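Local structure of Serpin48 (Tenebrio molitor, 3OZQ) at residues 31-36 against 370-375; 94-99 against 137-142; 235-240 against 352-357. The protein inhibits the serine protease SPE with high specificity in insect innate immunity and, as a serpin, probably traps it by a suicide-substrate mechanism. All coordinates share one frame; numbering follows the deposited sequence.

Contact 1: residues 31-36 against 370-375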
ATOM      1  N   LYS A  31      16.336   0.818   0.375  1.00 45.65           N
ATOM      2  CA  LYS A  31      17.467   0.210   1.072  1.00 52.67           C
ATOM      3  C   LYS A  31      17.286   0.076   2.589  1.00 52.83           C
ATOM      4  O   LYS A  31      18.125  -0.506   3.268  1.00 53.89           O
ATOM      5  CB  LYS A  31      18.752   0.983   0.776  1.00 58.87           C
ATOM      6  CG  LYS A  31      18.552   2.472   0.513  1.00 63.76           C
ATOM      7  CD  LYS A  31      17.592   3.118   1.514  1.00 59.74           C
ATOM      8  CE  LYS A  31      16.933   4.356   0.897  1.00 62.24           C
ATOM      9  NZ  LYS A  31      16.671   4.194  -0.579  1.00 51.88           N
ATOM     10  N   ALA A  32      16.206   0.635   3.114  1.00 45.37           N
ATOM     11  CA  ALA A  32      15.912   0.540   4.531  1.00 42.03           C
ATOM     12  C   ALA A  32      14.419   0.290   4.707  1.00 37.52           C
ATOM     13  O   ALA A  32      13.865  -0.617   4.086  1.00 41.39           O
ATOM     14  CB  ALA A  32      16.356   1.806   5.252  1.00 45.61           C
ATOM     15  N   ASN A  33      13.759   1.078   5.544  1.00 37.06           N
ATOM     16  CA  ASN A  33      12.334   0.870   5.741  1.00 37.35           C
ATOM     17  C   ASN A  33      11.568   1.290   4.498  1.00 34.23           C
ATOM     18  O   ASN A  33      11.980   2.197   3.769  1.00 35.77           O
ATOM     19  CB  ASN A  33      11.798   1.621   6.965  1.00 34.76           C
ATOM     20  CG  ASN A  33      12.628   1.385   8.212  1.00 37.62           C
ATOM     21  OD1 ASN A  33      13.335   0.384   8.318  1.00 36.25           O
ATOM     22  ND2 ASN A  33      12.536   2.306   9.167  1.00 32.55           N
ATOM     23  N   PHE A  34      10.462   0.600   4.234  1.00 34.30           N
ATOM     24  CA  PHE A  34       9.513   1.100   3.264  1.00 28.53           C
ATOM     25  C   PHE A  34       8.075   0.649   3.555  1.00 29.94           C
ATOM     26  O   PHE A  34       7.825  -0.273   4.365  1.00 27.02           O
ATOM     27  CB  PHE A  34       9.941   0.800   1.799  1.00 32.94           C
ATOM     28  CG  PHE A  34       9.809  -0.648   1.396  1.00 31.53           C
ATOM     29  CD1 PHE A  34       8.587  -1.165   0.998  1.00 35.14           C
ATOM     30  CD2 PHE A  34      10.904  -1.488   1.419  1.00 34.29           C
ATOM     31  CE1 PHE A  34       8.461  -2.506   0.617  1.00 29.67           C
ATOM     32  CE2 PHE A  34      10.787  -2.817   1.051  1.00 38.49           C
ATOM     33  CZ  PHE A  34       9.557  -3.327   0.653  1.00 34.75           C
ATOM     34  N   LEU A  35       7.152   1.341   2.889  1.00 30.14           N
ATOM     35  CA  LEU A  35       5.722   1.065   2.953  1.00 34.34           C
ATOM     36  C   LEU A  35       5.183   1.188   1.531  1.00 31.97           C
ATOM     37  O   LEU A  35       5.543   2.118   0.811  1.00 30.00           O
ATOM     38  CB  LEU A  35       5.023   2.078   3.871  1.00 33.69           C
ATOM     39  CG  LEU A  35       3.497   2.014   3.980  1.00 31.11           C
ATOM     40  CD1 LEU A  35       3.071   0.715   4.662  1.00 30.75           C
ATOM     41  CD2 LEU A  35       2.952   3.202   4.760  1.00 29.02           C
ATOM     42  N   VAL A  36       4.352   0.229   1.121  1.00 29.81           N
ATOM     43  CA  VAL A  36       3.740   0.239  -0.196  1.00 27.77           C
ATOM     44  C   VAL A  36       2.310  -0.311  -0.145  1.00 27.70           C
ATOM     45  O   VAL A  36       1.993  -1.156   0.694  1.00 26.21           O
ATOM     46  CB  VAL A  36       4.590  -0.545  -1.238  1.00 31.52           C
ATOM     47  CG1 VAL A  36       4.776  -2.031  -0.815  1.00 30.11           C
ATOM     48  CG2 VAL A  36       4.002  -0.403  -2.675  1.00 30.81           C
ATOM     49  N   GLY A 370       5.179  -3.751   4.063  1.00 29.60           N
ATOM     50  CA  GLY A 370       6.437  -3.042   4.189  1.00 30.04           C
ATOM     51  C   GLY A 370       7.377  -3.729   5.152  1.00 33.41           C
ATOM     52  O   GLY A 370       7.166  -4.868   5.565  1.00 31.74           O
ATOM     53  N   ARG A 371       8.436  -3.019   5.505  1.00 28.99           N
ATOM     54  CA  ARG A 371       9.438  -3.588   6.361  1.00 34.61           C
ATOM     55  C   ARG A 371      10.082  -2.488   7.177  1.00 32.99           C
ATOM     56  O   ARG A 371      10.050  -1.302   6.807  1.00 26.64           O
ATOM     57  CB  ARG A 371      10.484  -4.317   5.527  1.00 35.56           C
ATOM     58  CG  ARG A 371      11.448  -3.401   4.867  1.00 35.80           C
ATOM     59  CD  ARG A 371      12.435  -4.168   4.049  1.00 39.50           C
ATOM     60  NE  ARG A 371      13.388  -3.264   3.431  1.00 43.71           N
ATOM     61  CZ  ARG A 371      14.557  -3.646   2.940  1.00 50.89           C
ATOM     62  NH1 ARG A 371      14.907  -4.924   3.001  1.00 52.12           N
ATOM     63  NH2 ARG A 371      15.374  -2.753   2.398  1.00 49.67           N
ATOM     64  N   VAL A 372      10.632  -2.898   8.315  1.00 31.61           N
ATOM     65  CA  VAL A 372      11.432  -2.041   9.158  1.00 33.10           C
ATOM     66  C   VAL A 372      12.761  -2.763   9.360  1.00 36.95           C
ATOM     67  O   VAL A 372      12.779  -3.908   9.819  1.00 37.36           O
ATOM     68  CB  VAL A 372      10.792  -1.885  10.542  1.00 36.28           C
ATOM     69  CG1 VAL A 372      11.761  -1.152  11.488  1.00 34.77           C
ATOM     70  CG2 VAL A 372       9.449  -1.172  10.439  1.00 32.84           C
ATOM     71  N   THR A 373      13.856  -2.114   8.984  1.00 40.41           N
ATOM     72  CA  THR A 373      15.188  -2.666   9.192  1.00 41.18           C
ATOM     73  C   THR A 373      15.976  -1.726  10.088  1.00 43.42           C
ATOM     74  O   THR A 373      17.080  -2.056  10.524  1.00 43.15           O
ATOM     75  CB  THR A 373      15.978  -2.792   7.878  1.00 37.52           C
ATOM     76  OG1 THR A 373      16.329  -1.481   7.419  1.00 42.54           O
ATOM     77  CG2 THR A 373      15.157  -3.515   6.813  1.00 41.31           C
ATOM     78  N   THR A 374      15.411  -0.552  10.352  1.00 40.34           N
ATOM     79  CA  THR A 374      16.117   0.472  11.109  1.00 44.36           C
ATOM     80  C   THR A 374      15.150   1.364  11.886  1.00 46.27           C
ATOM     81  O   THR A 374      14.075   1.704  11.395  1.00 38.19           O
ATOM     82  CB  THR A 374      16.990   1.344  10.176  1.00 45.72           C
ATOM     83  OG1 THR A 374      18.081   1.897  10.915  1.00 52.37           O
ATOM     84  CG2 THR A 374      16.173   2.482   9.577  1.00 43.76           C
ATOM     85  N   LEU A 375      15.545   1.732  13.102  1.00 44.84           N
ATOM     86  CA  LEU A 375      14.742   2.572  13.985  1.00 39.35           C
ATOM     87  C   LEU A 375      15.706   3.498  14.692  1.00 49.66           C
ATOM     88  O   LEU A 375      16.902   3.227  14.719  1.00 50.84           O
ATOM     89  CB  LEU A 375      14.021   1.720  15.030  1.00 42.88           C
ATOM     90  CG  LEU A 375      12.535   1.380  14.861  1.00 45.89           C
ATOM     91  CD1 LEU A 375      12.068   1.585  13.427  1.00 44.68           C
ATOM     92  CD2 LEU A 375      12.229  -0.039  15.368  1.00 47.09           C
TER
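The carboxamide of N33 clasps the backbone at T373 and T374, where the C-terminal chain leaves sheet B of the serpin fold. N33 OD1 accepts two amides: T373 N at 2.6 Å, tilted from the carbonyl plane, and T374 N at 3.1 Å, in that plane and on a lone pair. Its other branch donates: N33 ND2 reaches T374 O, in the amide plane, at 2.8 Å and nearly straight (169° at the hydrogen). With CG anti to its carbonyl carbon (chi1 -50°), the group is turned into the loop beyond strand 365-372. An alanine here would lose all three side-chain bonds and is likely to let the 373-375 tail swing away from the strand 34-36 edge. Next to the clasp, F34 and R371 form an antiparallel hydrogen-bonded pair. Their side chains share a face of the sheet, where F34 CE2 comes to R371 NE at 3.6 Å, ring and guanidinium planes 44° apart. This face packs against helix 10-29 through V26, Y23 and L27, while R371 NH1 forms a salt bridge with E247. The extended arginine chain delivers its head group to the turn before strand 34-36, where R371 NE donates to A32 O at 2.8 Å.

Contact 2: residues 94-99 against 137-142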
ATOM      1  N   ALA A  94      -5.897   9.795  -2.212  1.00 39.24           N
ATOM      2  CA  ALA A  94      -6.043  10.870  -3.172  1.00 35.73           C
ATOM      3  C   ALA A  94      -5.431  10.340  -4.443  1.00 38.79           C
ATOM      4  O   ALA A  94      -4.215  10.398  -4.621  1.00 38.82           O
ATOM      5  CB  ALA A  94      -5.321  12.107  -2.706  1.00 42.13           C
ATOM      6  N   ASN A  95      -6.278   9.793  -5.309  1.00 35.25           N
ATOM      7  CA  ASN A  95      -5.839   9.186  -6.546  1.00 34.68           C
ATOM      8  C   ASN A  95      -6.356  10.012  -7.703  1.00 36.71           C
ATOM      9  O   ASN A  95      -7.538  10.355  -7.763  1.00 37.34           O
ATOM     10  CB  ASN A  95      -6.334   7.736  -6.671  1.00 36.70           C
ATOM     11  CG  ASN A  95      -5.797   6.829  -5.566  1.00 41.34           C
ATOM     12  OD1 ASN A  95      -6.248   5.676  -5.405  1.00 38.69           O
ATOM     13  ND2 ASN A  95      -4.836   7.341  -4.793  1.00 31.40           N
ATOM     14  N   LYS A  96      -5.463  10.334  -8.624  1.00 37.27           N
ATOM     15  CA  LYS A  96      -5.834  11.185  -9.743  1.00 36.17           C
ATOM     16  C   LYS A  96      -5.032  10.865 -10.988  1.00 36.79           C
ATOM     17  O   LYS A  96      -3.871  10.457 -10.921  1.00 35.53           O
ATOM     18  CB  LYS A  96      -5.655  12.646  -9.351  1.00 37.05           C
ATOM     19  CG  LYS A  96      -5.789  13.596 -10.502  1.00 40.41           C
ATOM     20  CD  LYS A  96      -7.038  14.393 -10.430  1.00 45.32           C
ATOM     21  CE  LYS A  96      -6.958  15.430  -9.351  1.00 41.42           C
ATOM     22  NZ  LYS A  96      -7.870  16.565  -9.710  1.00 39.04           N
ATOM     23  N   ILE A  97      -5.667  11.048 -12.141  1.00 36.40           N
ATOM     24  CA  ILE A  97      -4.989  10.875 -13.406  1.00 33.78           C
ATOM     25  C   ILE A  97      -4.989  12.227 -14.075  1.00 39.36           C
ATOM     26  O   ILE A  97      -6.027  12.683 -14.541  1.00 42.15           O
ATOM     27  CB  ILE A  97      -5.695   9.827 -14.284  1.00 38.73           C
ATOM     28  CG1 ILE A  97      -5.607   8.445 -13.616  1.00 37.96           C
ATOM     29  CG2 ILE A  97      -5.072   9.777 -15.670  1.00 38.50           C
ATOM     30  CD1 ILE A  97      -5.983   7.296 -14.546  1.00 34.93           C
ATOM     31  N   TYR A  98      -3.840  12.892 -14.063  1.00 35.67           N
ATOM     32  CA  TYR A  98      -3.700  14.192 -14.723  1.00 35.29           C
ATOM     33  C   TYR A  98      -3.268  13.994 -16.166  1.00 39.15           C
ATOM     34  O   TYR A  98      -2.342  13.225 -16.425  1.00 36.94           O
ATOM     35  CB  TYR A  98      -2.668  15.052 -14.010  1.00 36.05           C
ATOM     36  CG  TYR A  98      -3.141  15.637 -12.709  1.00 38.95           C
ATOM     37  CD1 TYR A  98      -3.804  16.856 -12.673  1.00 38.40           C
ATOM     38  CD2 TYR A  98      -2.930  14.965 -11.510  1.00 35.83           C
ATOM     39  CE1 TYR A  98      -4.233  17.392 -11.479  1.00 41.85           C
ATOM     40  CE2 TYR A  98      -3.348  15.492 -10.314  1.00 40.45           C
ATOM     41  CZ  TYR A  98      -3.997  16.705 -10.298  1.00 40.47           C
ATOM     42  OH  TYR A  98      -4.420  17.221  -9.098  1.00 36.09           O
ATOM     43  N   VAL A  99      -3.923  14.714 -17.086  1.00 34.83           N
ATOM     44  CA  VAL A  99      -3.710  14.547 -18.522  1.00 38.14           C
ATOM     45  C   VAL A  99      -3.322  15.852 -19.262  1.00 38.66           C
ATOM     46  O   VAL A  99      -3.839  16.928 -18.972  1.00 41.11           O
ATOM     47  CB  VAL A  99      -4.959  13.902 -19.181  1.00 37.24           C
ATOM     48  CG1 VAL A  99      -4.730  13.683 -20.653  1.00 41.16           C
ATOM     49  CG2 VAL A  99      -5.300  12.568 -18.475  1.00 36.71           C
ATOM     50  N   ASN A 137       0.357  18.604  -6.286  1.00 39.31           N
ATOM     51  CA  ASN A 137       0.669  18.448  -4.867  1.00 42.82           C
ATOM     52  C   ASN A 137      -0.324  19.135  -3.946  1.00 41.29           C
ATOM     53  O   ASN A 137      -0.589  18.657  -2.847  1.00 38.68           O
ATOM     54  CB  ASN A 137       2.083  18.948  -4.562  1.00 39.99           C
ATOM     55  CG  ASN A 137       3.144  18.102  -5.228  1.00 42.52           C
ATOM     56  OD1 ASN A 137       2.869  16.980  -5.663  1.00 42.63           O
ATOM     57  ND2 ASN A 137       4.361  18.629  -5.314  1.00 37.16           N
ATOM     58  N   ALA A 138      -0.861  20.271  -4.384  1.00 42.93           N
ATOM     59  CA  ALA A 138      -1.770  21.029  -3.535  1.00 44.54           C
ATOM     60  C   ALA A 138      -3.076  20.262  -3.440  1.00 41.63           C
ATOM     61  O   ALA A 138      -3.707  20.222  -2.381  1.00 45.14           O
ATOM     62  CB  ALA A 138      -2.000  22.437  -4.091  1.00 41.33           C
ATOM     63  N   TRP A 139      -3.458  19.641  -4.551  1.00 38.21           N
ATOM     64  CA  TRP A 139      -4.656  18.823  -4.597  1.00 42.40           C
ATOM     65  C   TRP A 139      -4.504  17.661  -3.621  1.00 42.85           C
ATOM     66  O   TRP A 139      -5.377  17.416  -2.791  1.00 38.31           O
ATOM     67  CB  TRP A 139      -4.925  18.293  -6.008  1.00 38.81           C
ATOM     68  CG  TRP A 139      -6.194  17.477  -6.056  1.00 42.02           C
ATOM     69  CD1 TRP A 139      -7.468  17.958  -6.138  1.00 37.39           C
ATOM     70  CD2 TRP A 139      -6.309  16.047  -5.968  1.00 40.60           C
ATOM     71  NE1 TRP A 139      -8.369  16.919  -6.125  1.00 46.44           N
ATOM     72  CE2 TRP A 139      -7.684  15.735  -6.025  1.00 43.92           C
ATOM     73  CE3 TRP A 139      -5.383  15.002  -5.871  1.00 38.96           C
ATOM     74  CZ2 TRP A 139      -8.157  14.420  -5.980  1.00 42.70           C
ATOM     75  CZ3 TRP A 139      -5.857  13.691  -5.825  1.00 40.10           C
ATOM     76  CH2 TRP A 139      -7.230  13.415  -5.882  1.00 40.55           C
ATOM     77  N   VAL A 140      -3.379  16.959  -3.726  1.00 42.03           N
ATOM     78  CA  VAL A 140      -3.065  15.867  -2.807  1.00 36.56           C
ATOM     79  C   VAL A 140      -3.131  16.314  -1.346  1.00 43.36           C
ATOM     80  O   VAL A 140      -3.647  15.595  -0.494  1.00 39.90           O
ATOM     81  CB  VAL A 140      -1.668  15.280  -3.091  1.00 34.58           C
ATOM     82  CG1 VAL A 140      -1.138  14.500  -1.859  1.00 34.75           C
ATOM     83  CG2 VAL A 140      -1.702  14.398  -4.325  1.00 37.56           C
ATOM     84  N   GLU A 141      -2.609  17.501  -1.054  1.00 42.33           N
ATOM     85  CA  GLU A 141      -2.628  17.989   0.323  1.00 40.42           C
ATOM     86  C   GLU A 141      -4.054  18.212   0.794  1.00 43.15           C
ATOM     87  O   GLU A 141      -4.434  17.724   1.847  1.00 46.23           O
ATOM     88  CB  GLU A 141      -1.810  19.272   0.482  1.00 46.53           C
ATOM     89  CG  GLU A 141      -0.306  19.062   0.397  1.00 47.07           C
ATOM     90  CD  GLU A 141       0.490  20.254   0.922  1.00 56.16           C
ATOM     91  OE1 GLU A 141       1.304  20.799   0.147  1.00 60.10           O
ATOM     92  OE2 GLU A 141       0.319  20.642   2.103  1.00 54.60           O
ATOM     93  N   GLU A 142      -4.849  18.950   0.020  1.00 41.97           N
ATOM     94  CA  GLU A 142      -6.238  19.184   0.408  1.00 45.20           C
ATOM     95  C   GLU A 142      -6.979  17.865   0.668  1.00 48.22           C
ATOM     96  O   GLU A 142      -7.796  17.772   1.579  1.00 50.22           O
ATOM     97  CB  GLU A 142      -6.980  19.991  -0.655  1.00 48.48           C
ATOM     98  CG  GLU A 142      -8.418  19.533  -0.888  1.00 55.21           C
ATOM     99  CD  GLU A 142      -8.794  19.456  -2.377  1.00 59.51           C
ATOM    100  OE1 GLU A 142      -8.510  20.419  -3.134  1.00 58.59           O
ATOM    101  OE2 GLU A 142      -9.372  18.424  -2.790  1.00 60.95           O
TER
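K96 NZ is held by the indole of W139 from across the contact and by two strand residues: it lies over the five-membered ring, 3.7 Å from its centroid and 13° off the normal, in a cation-pi contact, while E122 gives it a salt bridge and Q120 a hydrogen bond through its amide oxygen. The methylene before it lies over the same face, K96 CE being 3.5 Å from the centroid of the six-membered ring in a CH-pi contact. Bends at chi2 (109°) and chi3 (73°) fold the chain back over the ring instead of letting it run past. The carboxylate of E122 probably offsets the charge of the lysine. A94 CB touches W139 CZ3 at 3.5 Å, and the indole edge reaches the backbone at N95. Y98 OH comes to W139 CB at 3.3 Å, and K96 CG rests on a face of the tyrosine ring. In serpins this is sheet A (here strand 90-100) under helix F (129-143): the axes of segments 94-99 and 137-142 run roughly antiparallel and approach to 8.7 Å, and V140 carries the packing on to I166 and A168 of strand 163-174.

Contact 3: residues 235-240 against 352-357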
ATOM      1  N   VAL A 235       5.689 -10.318  10.575  1.00 34.55           N
ATOM      2  CA  VAL A 235       6.400 -11.548  10.268  1.00 32.81           C
ATOM      3  C   VAL A 235       7.821 -11.407  10.796  1.00 39.06           C
ATOM      4  O   VAL A 235       8.620 -10.623  10.276  1.00 35.03           O
ATOM      5  CB  VAL A 235       6.426 -11.857   8.763  1.00 41.68           C
ATOM      6  CG1 VAL A 235       7.133 -13.186   8.513  1.00 41.95           C
ATOM      7  CG2 VAL A 235       5.008 -11.888   8.194  1.00 40.52           C
ATOM      8  N   LEU A 236       8.114 -12.174  11.845  1.00 40.17           N
ATOM      9  CA  LEU A 236       9.336 -12.029  12.618  1.00 41.54           C
ATOM     10  C   LEU A 236      10.231 -13.254  12.478  1.00 42.01           C
ATOM     11  O   LEU A 236       9.874 -14.332  12.926  1.00 43.29           O
ATOM     12  CB  LEU A 236       8.961 -11.845  14.081  1.00 42.78           C
ATOM     13  CG  LEU A 236      10.097 -11.598  15.062  1.00 43.47           C
ATOM     14  CD1 LEU A 236      10.825 -10.304  14.697  1.00 44.60           C
ATOM     15  CD2 LEU A 236       9.555 -11.549  16.489  1.00 38.06           C
ATOM     16  N   SER A 237      11.391 -13.095  11.847  1.00 45.86           N
ATOM     17  CA  SER A 237      12.303 -14.223  11.719  1.00 47.48           C
ATOM     18  C   SER A 237      12.833 -14.644  13.088  1.00 47.38           C
ATOM     19  O   SER A 237      13.038 -13.809  13.979  1.00 41.04           O
ATOM     20  CB  SER A 237      13.450 -13.910  10.763  1.00 44.68           C
ATOM     21  OG  SER A 237      14.271 -12.861  11.248  1.00 48.13           O
ATOM     22  N   ASN A 238      13.037 -15.948  13.256  1.00 49.71           N
ATOM     23  CA  ASN A 238      13.538 -16.482  14.522  1.00 47.89           C
ATOM     24  C   ASN A 238      14.958 -16.020  14.815  1.00 49.88           C
ATOM     25  O   ASN A 238      15.338 -15.851  15.968  1.00 52.29           O
ATOM     26  CB  ASN A 238      13.433 -18.011  14.561  1.00 45.57           C
ATOM     27  CG  ASN A 238      12.024 -18.488  14.872  1.00 51.14           C
ATOM     28  OD1 ASN A 238      11.301 -17.856  15.651  1.00 50.70           O
ATOM     29  ND2 ASN A 238      11.621 -19.604  14.264  1.00 48.62           N
ATOM     30  N   GLN A 239      15.736 -15.795  13.765  1.00 48.01           N
ATOM     31  CA  GLN A 239      17.090 -15.287  13.928  1.00 51.18           C
ATOM     32  C   GLN A 239      17.188 -13.774  13.693  1.00 54.23           C
ATOM     33  O   GLN A 239      16.483 -13.212  12.852  1.00 49.38           O
ATOM     34  CB  GLN A 239      18.052 -16.055  13.020  1.00 56.69           C
ATOM     35  CG  GLN A 239      18.356 -17.464  13.531  1.00 64.08           C
ATOM     36  CD  GLN A 239      18.815 -17.460  14.984  1.00 63.98           C
ATOM     37  OE1 GLN A 239      19.577 -16.585  15.407  1.00 65.92           O
ATOM     38  NE2 GLN A 239      18.332 -18.425  15.760  1.00 64.98           N
ATOM     39  N   ILE A 240      18.067 -13.125  14.449  1.00 52.55           N
ATOM     40  CA  ILE A 240      18.228 -11.674  14.387  1.00 52.47           C
ATOM     41  C   ILE A 240      18.349 -11.137  12.962  1.00 55.17           C
ATOM     42  O   ILE A 240      17.734 -10.125  12.625  1.00 53.03           O
ATOM     43  CB  ILE A 240      19.457 -11.206  15.205  1.00 52.54           C
ATOM     44  CG1 ILE A 240      19.313 -11.598  16.680  1.00 53.64           C
ATOM     45  CG2 ILE A 240      19.654  -9.697  15.075  1.00 52.51           C
ATOM     46  CD1 ILE A 240      18.322 -10.748  17.452  1.00 52.95           C
ATOM     47  N   VAL A 352       9.534  -8.016  19.122  1.00 35.94           N
ATOM     48  CA  VAL A 352       9.937  -7.476  17.836  1.00 36.52           C
ATOM     49  C   VAL A 352      11.120  -6.534  18.033  1.00 40.30           C
ATOM     50  O   VAL A 352      10.951  -5.329  18.213  1.00 39.43           O
ATOM     51  CB  VAL A 352       8.758  -6.753  17.148  1.00 35.16           C
ATOM     52  CG1 VAL A 352       9.128  -6.378  15.719  1.00 31.98           C
ATOM     53  CG2 VAL A 352       7.491  -7.631  17.175  1.00 33.23           C
ATOM     54  N   ASP A 353      12.326  -7.095  17.987  1.00 44.40           N
ATOM     55  CA  ASP A 353      13.525  -6.387  18.435  1.00 42.28           C
ATOM     56  C   ASP A 353      14.644  -6.563  17.436  1.00 44.18           C
ATOM     57  O   ASP A 353      15.821  -6.432  17.766  1.00 41.07           O
ATOM     58  CB  ASP A 353      13.958  -6.882  19.824  1.00 41.20           C
ATOM     59  CG  ASP A 353      14.623  -8.253  19.782  1.00 46.63           C
ATOM     60  OD1 ASP A 353      14.456  -8.982  18.782  1.00 40.99           O
ATOM     61  OD2 ASP A 353      15.312  -8.610  20.768  1.00 49.28           O
ATOM     62  N   HIS A 354      14.245  -6.884  16.210  1.00 43.88           N
ATOM     63  CA  HIS A 354      15.125  -6.950  15.052  1.00 42.89           C
ATOM     64  C   HIS A 354      14.224  -6.779  13.817  1.00 40.23           C
ATOM     65  O   HIS A 354      13.003  -6.771  13.955  1.00 39.26           O
ATOM     66  CB  HIS A 354      15.910  -8.269  15.019  1.00 42.24           C
ATOM     67  CG  HIS A 354      15.051  -9.496  15.077  1.00 40.20           C
ATOM     68  ND1 HIS A 354      14.432  -9.919  16.233  1.00 41.70           N
ATOM     69  CD2 HIS A 354      14.737 -10.407  14.128  1.00 42.04           C
ATOM     70  CE1 HIS A 354      13.761 -11.030  15.991  1.00 43.54           C
ATOM     71  NE2 HIS A 354      13.929 -11.348  14.721  1.00 43.94           N
ATOM     72  N   PRO A 355      14.821  -6.619  12.628  1.00 38.25           N
ATOM     73  CA  PRO A 355      14.074  -6.267  11.406  1.00 39.69           C
ATOM     74  C   PRO A 355      12.951  -7.241  11.047  1.00 39.30           C
ATOM     75  O   PRO A 355      13.102  -8.454  11.190  1.00 43.07           O
ATOM     76  CB  PRO A 355      15.153  -6.269  10.330  1.00 40.03           C
ATOM     77  CG  PRO A 355      16.383  -5.863  11.062  1.00 41.81           C
ATOM     78  CD  PRO A 355      16.277  -6.553  12.403  1.00 44.07           C
ATOM     79  N   PHE A 356      11.830  -6.697  10.586  1.00 37.16           N
ATOM     80  CA  PHE A 356      10.629  -7.485  10.343  1.00 36.06           C
ATOM     81  C   PHE A 356       9.828  -6.962   9.148  1.00 37.15           C
ATOM     82  O   PHE A 356       9.971  -5.813   8.756  1.00 33.03           O
ATOM     83  CB  PHE A 356       9.739  -7.470  11.577  1.00 35.01           C
ATOM     84  CG  PHE A 356       9.313  -6.096  12.014  1.00 32.83           C
ATOM     85  CD1 PHE A 356       8.070  -5.600  11.673  1.00 36.05           C
ATOM     86  CD2 PHE A 356      10.148  -5.306  12.782  1.00 37.53           C
ATOM     87  CE1 PHE A 356       7.671  -4.340  12.088  1.00 34.04           C
ATOM     88  CE2 PHE A 356       9.753  -4.044  13.201  1.00 33.33           C
ATOM     89  CZ  PHE A 356       8.520  -3.559  12.851  1.00 35.04           C
ATOM     90  N   ILE A 357       8.978  -7.828   8.600  1.00 31.42           N
ATOM     91  CA  ILE A 357       8.004  -7.460   7.585  1.00 33.93           C
ATOM     92  C   ILE A 357       6.669  -7.270   8.300  1.00 30.67           C
ATOM     93  O   ILE A 357       6.405  -7.930   9.298  1.00 33.14           O
ATOM     94  CB  ILE A 357       7.881  -8.595   6.543  1.00 36.34           C
ATOM     95  CG1 ILE A 357       9.176  -8.735   5.742  1.00 34.30           C
ATOM     96  CG2 ILE A 357       6.668  -8.407   5.633  1.00 33.66           C
ATOM     97  CD1 ILE A 357       9.169  -9.929   4.792  1.00 41.19           C
TER
HETATM   98  O   HOH W   1      12.191 -10.796  10.498  1.00 46.85           O
HETATM   99  O   HOH W   2      16.217  -9.560  10.283  1.00 48.86           O
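This is a strand-end contact in sheet B of the serpin fold, where strand 231-237 pairs with the start of strand 356-362 and a histidine joins the loop leaving the one to the loop leading into the other. V235 and I357 make the antiparallel hydrogen-bonded pair, with V235 N donating to I357 O at 2.8 Å. Their side chains lie on the face that packs on L246 and L243 of helix 243-248. Beyond the pair the chains part, and the ring of H354 enters between them. Both its nitrogens donate: H354 NE2 to S237 O at 2.7 Å, and H354 ND1 to D353 OD1 at 2.7 Å. Each acceptor lies close to the ring plane, fixing the imidazole's rotation, and the neighbouring carboxylate would probably favour a protonated ring. L236 CD1 sits over one face, 3.3 Å from H354 NE2; the leucine extends to it with CG opposite the backbone N (chi1 -177°). The start of the loop is tied too, S237 OG donating to Q239 O at 2.8 Å. Where the backbones are too far apart for direct pairing, water 1 bridges them, accepting from S237 N at 2.8 Å and donating to P355 O at 2.6 Å.

Contacts 1 and 3 belong to the same hydrogen-bonded system: strands 356-362 and 365-372 follow each other in the chain and pair in sheet B, and the two contacts touch, with V372 N 3.0 Å from F356 O. Both combine strand pairing with polar side chains, an asparagine or a histidine, that bind backbone where the strands run out. Contact 1 is partly buried near the C terminus, contact 3 more fully enclosed. Contact 2, also buried, lies about 36 Å from contact 3 between centres, across the middle of the molecule. There a helix meets a strand of sheet A, and a cation-pi and CH-pi contact of lysine on indole takes the place of backbone pairing between the segments.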